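Local atomic coordinates of HMG-CoA Lyase (PDB entry 1YDO), a protein that belongs to the HMG-CoA lyase-like family of proteins, which are built as TIM barrels. Residues M1-G13 against I255-V268. Sequence-based numbering, arbitrary orientation.
Sequences MPYPKKVTIKEVG and IVYMLEQMDIKTNV
One face of the Tyr-3 ring is covered by the methyl of Met-262, a selenomethionine whose CE sits over the ring centre in a Met-aromatic contact. The SE atom stands behind it, close to the ring normal, and the bend at the chain's last torsion swings CE onto the ring face. Tyr-3 also packs on Gln-224 of helix 215-225 and on Glu-189 of the second subunit. In this TIM barrel the contact exemplifies how the lead-in to the first strand, 8-11, is tied to the end of the late helix 252-261, which runs nearly antiparallel to that strand (169° between the short axes). A Schellman motif with Asp-263 as its C-prime residue ends the helix and turns the chain back along residues 5-7. There Lys-6 and Lys-265 form a single beta bridge, in which Lys-265 N donates to Lys-5 O (2.9 Å). Val-7 N gives a straighter bond, of 168°, to Lys-265 O.

Next to the bridge, Val-7 CG2 meets Ile-264 CG2 at 3.9 Å, while CD1 at the end of the CG1 branch of Ile-264 reaches Tyr-3 CB. Further along, Ile-9 turns its side chain to the helix, its CG2 passing Leu-259 CD1 at 4.0 Å. Its CG1 lies between the backbone N and carbonyl carbon (chi1 71°), and the extended chain carries CD1 to Val-256 and Val-268. Thus an apolar layer joins strand to helix, with Leu-223 of helix 215-225 touching both Val-7 and Leu-259. A water, only weakly linked to Lys-6 NZ and Thr-266 O, accepts from Ile-9 N at 2.7 Å.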
loop_
_atom_site.group_PDB
_atom_site.type_symbol
_atom_site.label_atom_id
_atom_site.label_comp_id
_atom_site.label_asym_id
_atom_site.label_seq_id
_atom_site.Cartn_x
_atom_site.Cartn_y
_atom_site.Cartn_z
HETATM N N MSE A 1 -9.240 2.019 -21.401
HETATM C CA MSE A 1 -7.777 1.795 -21.190
HETATM C C MSE A 1 -7.104 2.897 -20.375
HETATM O O MSE A 1 -6.586 2.643 -19.292
HETATM C CB MSE A 1 -7.057 1.672 -22.528
HETATM C CG MSE A 1 -5.560 1.513 -22.363
HETATM SE SE MSE A 1 -5.122 -0.194 -21.571
HETATM C CE MSE A 1 -5.045 0.280 -19.684
ATOM N N PRO A 2 -7.085 4.133 -20.897
ATOM C CA PRO A 2 -6.459 5.241 -20.172
ATOM C C PRO A 2 -7.188 5.597 -18.877
ATOM O O PRO A 2 -8.421 5.663 -18.834
ATOM C CB PRO A 2 -6.495 6.373 -21.192
ATOM C CG PRO A 2 -7.773 6.102 -21.924
ATOM C CD PRO A 2 -7.708 4.609 -22.146
ATOM N N TYR A 3 -6.422 5.832 -17.818
ATOM C CA TYR A 3 -7.012 6.180 -16.528
ATOM C C TYR A 3 -7.926 7.393 -16.658
ATOM O O TYR A 3 -7.646 8.315 -17.426
ATOM C CB TYR A 3 -5.914 6.471 -15.498
ATOM C CG TYR A 3 -5.021 5.289 -15.197
ATOM C CD1 TYR A 3 -3.709 5.245 -15.664
ATOM C CD2 TYR A 3 -5.492 4.203 -14.466
ATOM C CE1 TYR A 3 -2.885 4.144 -15.412
ATOM C CE2 TYR A 3 -4.678 3.095 -14.208
ATOM C CZ TYR A 3 -3.380 3.070 -14.680
ATOM O OH TYR A 3 -2.573 1.982 -14.422
ATOM N N PRO A 4 -9.032 7.403 -15.906
ATOM C CA PRO A 4 -9.996 8.503 -15.930
ATOM C C PRO A 4 -9.362 9.841 -15.588
ATOM O O PRO A 4 -8.312 9.886 -14.957
ATOM C CB PRO A 4 -11.030 8.064 -14.905
ATOM C CG PRO A 4 -10.231 7.228 -13.968
ATOM C CD PRO A 4 -9.419 6.399 -14.909
ATOM N N LYS A 5 -10.005 10.927 -16.002
ATOM C CA LYS A 5 -9.482 12.266 -15.742
ATOM C C LYS A 5 -9.822 12.771 -14.348
ATOM O O LYS A 5 -9.035 13.490 -13.732
ATOM C CB LYS A 5 -10.022 13.257 -16.780
ATOM C CG LYS A 5 -9.443 13.094 -18.182
ATOM C CD LYS A 5 -7.966 13.470 -18.229
ATOM C CE LYS A 5 -7.368 13.288 -19.619
ATOM N NZ LYS A 5 -5.944 13.719 -19.624
ATOM N N LYS A 6 -10.994 12.393 -13.855
ATOM C CA LYS A 6 -11.427 12.836 -12.543
ATOM C C LYS A 6 -12.066 11.683 -11.773
ATOM O O LYS A 6 -12.781 10.852 -12.339
ATOM C CB LYS A 6 -12.411 14.006 -12.698
ATOM C CG LYS A 6 -12.424 14.986 -11.535
ATOM C CD LYS A 6 -13.149 14.409 -10.330
ATOM C CE LYS A 6 -13.187 15.392 -9.163
ATOM N NZ LYS A 6 -14.077 14.933 -8.050
ATOM N N VAL A 7 -11.780 11.630 -10.475
ATOM C CA VAL A 7 -12.317 10.592 -9.619
ATOM C C VAL A 7 -12.758 11.155 -8.298
ATOM O O VAL A 7 -11.973 11.786 -7.607
ATOM C CB VAL A 7 -11.283 9.513 -9.363
ATOM C CG1 VAL A 7 -11.695 8.680 -8.167
ATOM C CG2 VAL A 7 -11.160 8.630 -10.592
ATOM N N THR A 8 -14.018 10.913 -7.951
ATOM C CA THR A 8 -14.571 11.401 -6.699
ATOM C C THR A 8 -14.327 10.452 -5.530
ATOM O O THR A 8 -14.725 9.291 -5.562
ATOM C CB THR A 8 -16.075 11.654 -6.834
ATOM O OG1 THR A 8 -16.599 10.833 -7.881
ATOM C CG2 THR A 8 -16.336 13.116 -7.171
ATOM N N ILE A 9 -13.662 10.969 -4.497
ATOM C CA ILE A 9 -13.365 10.197 -3.302
ATOM C C ILE A 9 -14.253 10.656 -2.150
ATOM O O ILE A 9 -14.408 11.853 -1.911
ATOM C CB ILE A 9 -11.909 10.360 -2.843
ATOM C CG1 ILE A 9 -11.708 11.743 -2.287
ATOM C CG2 ILE A 9 -10.940 10.123 -3.991
ATOM C CD1 ILE A 9 -10.572 11.798 -1.342
ATOM N N LYS A 10 -14.810 9.697 -1.414
ATOM C CA LYS A 10 -15.687 10.003 -0.290
ATOM C C LYS A 10 -15.050 9.720 1.073
ATOM O O LYS A 10 -14.562 8.627 1.324
ATOM C CB LYS A 10 -16.987 9.214 -0.455
ATOM C CG LYS A 10 -17.645 9.481 -1.804
ATOM C CD LYS A 10 -19.094 9.030 -1.844
ATOM C CE LYS A 10 -19.769 9.498 -3.119
ATOM N NZ LYS A 10 -21.191 9.068 -3.153
ATOM N N GLU A 11 -15.059 10.720 1.945
ATOM C CA GLU A 11 -14.496 10.586 3.280
ATOM C C GLU A 11 -15.488 9.915 4.228
ATOM O O GLU A 11 -16.643 10.327 4.299
ATOM C CB GLU A 11 -14.142 11.966 3.835
ATOM C CG GLU A 11 -13.634 11.929 5.261
ATOM C CD GLU A 11 -12.324 11.164 5.392
ATOM O OE1 GLU A 11 -12.122 10.516 6.441
ATOM O OE2 GLU A 11 -11.491 11.219 4.459
ATOM N N VAL A 12 -15.048 8.882 4.946
ATOM C CA VAL A 12 -15.922 8.196 5.908
ATOM C C VAL A 12 -15.230 8.062 7.259
ATOM O O VAL A 12 -15.638 7.256 8.096
ATOM C CB VAL A 12 -16.341 6.773 5.442
ATOM C CG1 VAL A 12 -17.179 6.868 4.193
ATOM C CG2 VAL A 12 -15.114 5.904 5.205
ATOM N N GLY A 13 -14.190 8.866 7.462
ATOM C CA GLY A 13 -13.444 8.812 8.702
ATOM C C GLY A 13 -14.240 9.145 9.948
ATOM O O GLY A 13 -14.241 8.384 10.933
ATOM N N ILE A 255 -4.679 7.974 -0.845
ATOM C CA ILE A 255 -5.479 7.792 -2.031
ATOM C C ILE A 255 -5.422 9.048 -2.874
ATOM O O ILE A 255 -5.231 8.979 -4.080
ATOM C CB ILE A 255 -6.931 7.502 -1.675
ATOM C CG1 ILE A 255 -7.002 6.184 -0.928
ATOM C CG2 ILE A 255 -7.772 7.482 -2.920
ATOM C CD1 ILE A 255 -8.383 5.799 -0.560
ATOM N N VAL A 256 -5.589 10.194 -2.232
ATOM C CA VAL A 256 -5.568 11.468 -2.930
ATOM C C VAL A 256 -4.200 11.702 -3.539
ATOM O O VAL A 256 -4.095 12.182 -4.665
ATOM C CB VAL A 256 -5.878 12.642 -1.983
ATOM C CG1 VAL A 256 -5.713 13.949 -2.713
ATOM C CG2 VAL A 256 -7.291 12.514 -1.450
ATOM N N TYR A 257 -3.149 11.361 -2.808
ATOM C CA TYR A 257 -1.811 11.577 -3.316
ATOM C C TYR A 257 -1.536 10.784 -4.574
ATOM O O TYR A 257 -1.232 11.344 -5.624
ATOM C CB TYR A 257 -0.765 11.218 -2.263
ATOM C CG TYR A 257 0.658 11.155 -2.804
ATOM C CD1 TYR A 257 1.185 9.968 -3.316
ATOM C CD2 TYR A 257 1.459 12.289 -2.829
ATOM C CE1 TYR A 257 2.483 9.917 -3.851
ATOM C CE2 TYR A 257 2.756 12.252 -3.354
ATOM C CZ TYR A 257 3.261 11.065 -3.866
ATOM O OH TYR A 257 4.534 11.023 -4.394
HETATM N N MSE A 258 -1.635 9.471 -4.464
HETATM C CA MSE A 258 -1.354 8.643 -5.608
HETATM C C MSE A 258 -2.141 9.058 -6.839
HETATM O O MSE A 258 -1.614 9.069 -7.952
HETATM C CB MSE A 258 -1.637 7.190 -5.295
HETATM C CG MSE A 258 -1.277 6.300 -6.444
HETATM SE SE MSE A 258 -1.951 4.556 -6.142
HETATM C CE MSE A 258 -3.842 4.963 -6.182
ATOM N N LEU A 259 -3.405 9.394 -6.639
ATOM C CA LEU A 259 -4.240 9.804 -7.750
ATOM C C LEU A 259 -3.692 11.068 -8.383
ATOM O O LEU A 259 -3.710 11.209 -9.596
ATOM C CB LEU A 259 -5.678 10.022 -7.279
ATOM C CG LEU A 259 -6.452 8.743 -6.942
ATOM C CD1 LEU A 259 -7.733 9.097 -6.209
ATOM C CD2 LEU A 259 -6.744 7.976 -8.221
ATOM N N GLU A 260 -3.188 11.981 -7.566
ATOM C CA GLU A 260 -2.647 13.225 -8.087
ATOM C C GLU A 260 -1.435 12.992 -8.951
ATOM O O GLU A 260 -1.329 13.534 -10.047
ATOM C CB GLU A 260 -2.284 14.178 -6.949
ATOM C CG GLU A 260 -3.481 14.864 -6.318
ATOM C CD GLU A 260 -4.294 15.661 -7.328
ATOM O OE1 GLU A 260 -3.703 16.537 -7.996
ATOM O OE2 GLU A 260 -5.514 15.407 -7.450
ATOM N N GLN A 261 -0.510 12.188 -8.459
ATOM C CA GLN A 261 0.689 11.897 -9.224
ATOM C C GLN A 261 0.325 11.263 -10.560
ATOM O O GLN A 261 1.058 11.390 -11.529
ATOM C CB GLN A 261 1.580 10.946 -8.439
ATOM C CG GLN A 261 1.888 11.432 -7.052
ATOM C CD GLN A 261 2.482 12.813 -7.067
ATOM O OE1 GLN A 261 3.550 13.034 -7.643
ATOM N NE2 GLN A 261 1.792 13.764 -6.435
HETATM N N MSE A 262 -0.811 10.580 -10.604
HETATM C CA MSE A 262 -1.238 9.933 -11.825
HETATM C C MSE A 262 -1.971 10.899 -12.735
HETATM O O MSE A 262 -2.509 10.493 -13.765
HETATM C CB MSE A 262 -2.147 8.743 -11.519
HETATM C CG MSE A 262 -1.453 7.542 -10.895
HETATM SE SE MSE A 262 -2.703 6.091 -10.466
HETATM C CE MSE A 262 -3.055 5.498 -12.274
ATOM N N ASP A 263 -1.995 12.170 -12.346
ATOM C CA ASP A 263 -2.674 13.229 -13.107
ATOM C C ASP A 263 -4.191 13.041 -13.173
ATOM O O ASP A 263 -4.815 13.272 -14.208
ATOM C CB ASP A 263 -2.100 13.340 -14.525
ATOM C CG ASP A 263 -0.714 13.948 -14.548
ATOM O OD1 ASP A 263 -0.580 15.134 -14.138
ATOM O OD2 ASP A 263 0.241 13.245 -14.983
ATOM N N ILE A 264 -4.765 12.628 -12.053
ATOM C CA ILE A 264 -6.194 12.411 -11.946
ATOM C C ILE A 264 -6.717 13.400 -10.916
ATOM O O ILE A 264 -6.251 13.400 -9.778
ATOM C CB ILE A 264 -6.489 10.986 -11.468
ATOM C CG1 ILE A 264 -5.865 9.981 -12.424
ATOM C CG2 ILE A 264 -7.981 10.763 -11.375
ATOM C CD1 ILE A 264 -5.991 8.555 -11.966
ATOM N N LYS A 265 -7.683 14.233 -11.304
ATOM C CA LYS A 265 -8.217 15.236 -10.395
ATOM C C LYS A 265 -9.156 14.709 -9.343
ATOM O O LYS A 265 -10.048 13.921 -9.639
ATOM C CB LYS A 265 -8.913 16.361 -11.169
ATOM C CG LYS A 265 -7.956 17.273 -11.927
ATOM C CD LYS A 265 -6.767 17.763 -11.055
ATOM C CE LYS A 265 -7.203 18.518 -9.775
ATOM N NZ LYS A 265 -7.504 17.661 -8.575
ATOM N N THR A 266 -8.943 15.162 -8.110
ATOM C CA THR A 266 -9.772 14.775 -6.976
ATOM C C THR A 266 -10.312 16.044 -6.326
ATOM O O THR A 266 -11.132 15.996 -5.414
ATOM C CB THR A 266 -8.965 13.991 -5.915
ATOM O OG1 THR A 266 -8.088 14.888 -5.226
ATOM C CG2 THR A 266 -8.145 12.892 -6.572
ATOM N N ASN A 267 -9.839 17.183 -6.804
ATOM C CA ASN A 267 -10.273 18.455 -6.259
ATOM C C ASN A 267 -10.053 18.545 -4.762
ATOM O O ASN A 267 -10.674 19.369 -4.087
ATOM C CB ASN A 267 -11.752 18.712 -6.562
ATOM C CG ASN A 267 -12.016 18.930 -8.043
ATOM O OD1 ASN A 267 -11.285 19.662 -8.728
ATOM N ND2 ASN A 267 -13.077 18.315 -8.544
ATOM N N VAL A 268 -9.173 17.699 -4.246
ATOM C CA VAL A 268 -8.869 17.724 -2.828
ATOM C C VAL A 268 -7.494 18.336 -2.597
ATOM O O VAL A 268 -6.505 17.886 -3.166
ATOM C CB VAL A 268 -8.891 16.320 -2.235
ATOM C CG1 VAL A 268 -8.595 16.377 -0.750
ATOM C CG2 VAL A 268 -10.249 15.705 -2.472
HETATM O O HOH W 1 -13.473 13.633 -4.984
#